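Local coordinates for protein Succinylglutamatedesuccinylase/aspartoacylase (Rhodobacter sphaeroides 2.4.1, PDB 3CDX) that probably hydrolyses carbon-nitrogen bonds of linear amides as a metal-dependent member of the succinylglutamate desuccinylase/aspartoacylase family, and binds a calcium ion, at residues A[271-276]-A[308-313]. Residues are numbered along the deposited sequence; the frame is centred on the assembly and turned at random.
Sequences MAPRTG and LELLYR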
ATOM      1  N   MET A 271     -16.351 -25.655   9.631  1.00 34.37           N
ATOM      2  CA  MET A 271     -15.201 -25.066   8.978  1.00 33.97           C
ATOM      3  C   MET A 271     -15.342 -25.087   7.446  1.00 33.41           C
ATOM      4  O   MET A 271     -15.860 -26.042   6.868  1.00 32.87           O
ATOM      5  CB  MET A 271     -13.952 -25.823   9.423  1.00 34.82           C
ATOM      6  CG  MET A 271     -13.765 -25.867  10.970  1.00 36.45           C
ATOM      7  SD  MET A 271     -13.405 -24.314  11.800  1.00 36.69           S
ATOM      8  CE  MET A 271     -11.813 -23.879  11.117  1.00 40.50           C
ATOM      9  N   ALA A 272     -14.903 -24.014   6.793  1.00 32.44           N
ATOM     10  CA  ALA A 272     -14.798 -23.996   5.327  1.00 31.73           C
ATOM     11  C   ALA A 272     -13.545 -24.759   4.815  1.00 31.55           C
ATOM     12  O   ALA A 272     -12.409 -24.354   5.121  1.00 31.14           O
ATOM     13  CB  ALA A 272     -14.775 -22.543   4.813  1.00 31.42           C
ATOM     14  N   PRO A 273     -13.740 -25.850   4.038  1.00 30.74           N
ATOM     15  CA  PRO A 273     -12.552 -26.541   3.513  1.00 31.01           C
ATOM     16  C   PRO A 273     -12.006 -25.893   2.257  1.00 30.73           C
ATOM     17  O   PRO A 273     -10.887 -26.192   1.832  1.00 30.54           O
ATOM     18  CB  PRO A 273     -13.080 -27.949   3.187  1.00 31.35           C
ATOM     19  CG  PRO A 273     -14.579 -27.928   3.499  1.00 30.20           C
ATOM     20  CD  PRO A 273     -14.985 -26.531   3.645  1.00 30.59           C
ATOM     21  N   ARG A 274     -12.813 -25.043   1.636  1.00 30.01           N
ATOM     22  CA  ARG A 274     -12.391 -24.373   0.428  1.00 30.43           C
ATOM     23  C   ARG A 274     -12.753 -22.899   0.509  1.00 29.54           C
ATOM     24  O   ARG A 274     -13.697 -22.507   1.200  1.00 29.37           O
ATOM     25  CB  ARG A 274     -12.996 -25.018  -0.836  1.00 31.19           C
ATOM     26  CG  ARG A 274     -12.587 -26.478  -1.148  1.00 34.70           C
ATOM     27  CD  ARG A 274     -11.111 -26.671  -1.604  1.00 39.74           C
ATOM     28  NE  ARG A 274     -10.774 -28.096  -1.645  1.00 43.94           N
ATOM     29  CZ  ARG A 274      -9.546 -28.624  -1.554  1.00 48.91           C
ATOM     30  NH1 ARG A 274      -8.465 -27.865  -1.409  1.00 49.20           N
ATOM     31  NH2 ARG A 274      -9.403 -29.948  -1.599  1.00 50.83           N
ATOM     32  N   THR A 275     -11.965 -22.084  -0.178  1.00 29.36           N
ATOM     33  CA  THR A 275     -12.334 -20.688  -0.417  1.00 28.87           C
ATOM     34  C   THR A 275     -13.495 -20.580  -1.425  1.00 28.81           C
ATOM     35  O   THR A 275     -13.468 -21.180  -2.498  1.00 29.27           O
ATOM     36  CB  THR A 275     -11.096 -19.904  -0.839  1.00 28.39           C
ATOM     37  OG1 THR A 275     -10.166 -19.937   0.250  1.00 26.55           O
ATOM     38  CG2 THR A 275     -11.443 -18.419  -1.174  1.00 28.93           C
ATOM     39  N   GLY A 276     -14.550 -19.871  -1.054  1.00 28.52           N
ATOM     40  CA  GLY A 276     -15.595 -19.573  -2.012  1.00 27.54           C
ATOM     41  C   GLY A 276     -16.702 -18.761  -1.379  1.00 27.26           C
ATOM     42  O   GLY A 276     -16.501 -18.164  -0.336  1.00 27.73           O
ATOM     43  N   LEU A 308     -20.278 -26.835  -2.664  1.00 34.16           N
ATOM     44  CA  LEU A 308     -19.912 -27.809  -1.651  1.00 34.18           C
ATOM     45  C   LEU A 308     -20.791 -27.670  -0.409  1.00 33.47           C
ATOM     46  O   LEU A 308     -20.728 -26.661   0.292  1.00 32.12           O
ATOM     47  CB  LEU A 308     -18.420 -27.684  -1.312  1.00 34.10           C
ATOM     48  CG  LEU A 308     -17.812 -28.581  -0.239  1.00 34.23           C
ATOM     49  CD1 LEU A 308     -17.725 -30.053  -0.752  1.00 35.84           C
ATOM     50  CD2 LEU A 308     -16.400 -28.038   0.110  1.00 34.33           C
ATOM     51  N   GLU A 309     -21.593 -28.709  -0.136  1.00 33.12           N
ATOM     52  CA  GLU A 309     -22.445 -28.751   1.056  1.00 32.86           C
ATOM     53  C   GLU A 309     -21.635 -28.935   2.346  1.00 32.58           C
ATOM     54  O   GLU A 309     -20.770 -29.837   2.421  1.00 31.16           O
ATOM     55  CB  GLU A 309     -23.445 -29.910   0.942  1.00 33.10           C
ATOM     56  CG  GLU A 309     -24.558 -29.889   2.041  1.00 33.58           C
ATOM     57  CD  GLU A 309     -25.476 -31.131   1.976  1.00 34.30           C
ATOM     58  OE1 GLU A 309     -25.183 -32.021   1.165  1.00 35.36           O
ATOM     59  OE2 GLU A 309     -26.465 -31.208   2.733  1.00 33.48           O
ATOM     60  N   LEU A 310     -21.926 -28.100   3.355  1.00 31.49           N
ATOM     61  CA  LEU A 310     -21.358 -28.260   4.724  1.00 31.88           C
ATOM     62  C   LEU A 310     -22.438 -28.668   5.700  1.00 31.97           C
ATOM     63  O   LEU A 310     -23.558 -28.178   5.595  1.00 32.08           O
ATOM     64  CB  LEU A 310     -20.733 -26.943   5.260  1.00 30.57           C
ATOM     65  CG  LEU A 310     -19.657 -26.264   4.392  1.00 31.86           C
ATOM     66  CD1 LEU A 310     -18.873 -25.197   5.136  1.00 29.78           C
ATOM     67  CD2 LEU A 310     -18.706 -27.302   3.775  1.00 33.93           C
ATOM     68  N   LEU A 311     -22.091 -29.518   6.677  1.00 32.36           N
ATOM     69  CA  LEU A 311     -23.052 -29.973   7.695  1.00 33.21           C
ATOM     70  C   LEU A 311     -22.652 -29.517   9.092  1.00 33.43           C
ATOM     71  O   LEU A 311     -21.465 -29.477   9.397  1.00 34.51           O
ATOM     72  CB  LEU A 311     -23.165 -31.514   7.701  1.00 32.91           C
ATOM     73  CG  LEU A 311     -23.334 -32.235   6.361  1.00 33.98           C
ATOM     74  CD1 LEU A 311     -23.345 -33.763   6.609  1.00 35.36           C
ATOM     75  CD2 LEU A 311     -24.604 -31.772   5.653  1.00 33.39           C
ATOM     76  N   TYR A 312     -23.630 -29.175   9.920  1.00 33.78           N
ATOM     77  CA  TYR A 312     -23.427 -29.071  11.363  1.00 35.42           C
ATOM     78  C   TYR A 312     -23.117 -30.463  11.945  1.00 36.53           C
ATOM     79  O   TYR A 312     -23.627 -31.471  11.454  1.00 34.93           O
ATOM     80  CB  TYR A 312     -24.690 -28.558  12.084  1.00 36.13           C
ATOM     81  CG  TYR A 312     -25.206 -27.196  11.665  1.00 36.40           C
ATOM     82  CD1 TYR A 312     -24.558 -26.016  12.049  1.00 38.11           C
ATOM     83  CD2 TYR A 312     -26.359 -27.087  10.893  1.00 38.69           C
ATOM     84  CE1 TYR A 312     -25.060 -24.737  11.650  1.00 36.93           C
ATOM     85  CE2 TYR A 312     -26.857 -25.845  10.499  1.00 38.01           C
ATOM     86  CZ  TYR A 312     -26.205 -24.686  10.869  1.00 37.68           C
ATOM     87  OH  TYR A 312     -26.735 -23.475  10.468  1.00 41.16           O
ATOM     88  N   ARG A 313     -22.312 -30.489  13.009  1.00 37.26           N
ATOM     89  CA  ARG A 313     -21.914 -31.723  13.677  1.00 38.33           C
ATOM     90  C   ARG A 313     -22.214 -31.697  15.180  1.00 38.92           C
ATOM     91  O   ARG A 313     -21.675 -32.517  15.941  1.00 39.23           O
ATOM     92  CB  ARG A 313     -20.423 -31.996  13.437  1.00 38.79           C
ATOM     93  CG  ARG A 313     -20.045 -32.166  11.984  1.00 39.97           C
ATOM     94  CD  ARG A 313     -20.777 -33.350  11.420  1.00 41.66           C
ATOM     95  NE  ARG A 313     -20.295 -33.705  10.092  1.00 44.33           N
ATOM     96  CZ  ARG A 313     -20.891 -34.597   9.313  1.00 47.15           C
ATOM     97  NH1 ARG A 313     -21.991 -35.212   9.752  1.00 46.57           N
ATOM     98  NH2 ARG A 313     -20.390 -34.875   8.106  1.00 46.54           N
TER
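In the all-beta part of the chain that lies away from the calcium site, the loop joining strands 259-271 and 276-280 packs against strand 308-311, an outermost strand, within this chain, of a four-stranded antiparallel sheet, with Pro273 meeting Leu308 and Leu310. It illustrates how a proline ring can join a connecting loop to a strand without any hydrogen bond between them. The CB atoms of Leu308 and Leu310, two residues apart, both point toward the loop. Leu308 turns its CG opposite the backbone N (chi1 178°), which carries CD2 toward the ring, 3.8 Å from Pro273 CG. Leu310 instead runs past the ring in the opposite direction and sets its CD2 3.8 Å from Pro273 CD. Ile297 of the adjoining strand 293-298 also touches Ala272 and Pro273, so the loop meets two neighbouring strands of the sheet. The aliphatic part of exposed Arg274 brushes Leu308, with Arg274 CG 4.3 Å from Leu308 CD2. Its guanidinium NH1 forms a salt bridge with Asp302 of the second subunit, so this loop also takes part in the assembly. The other branch of Leu310 reaches the end of strand 259-271, where Leu310 CD1 lies 3.6 Å from Met271 O.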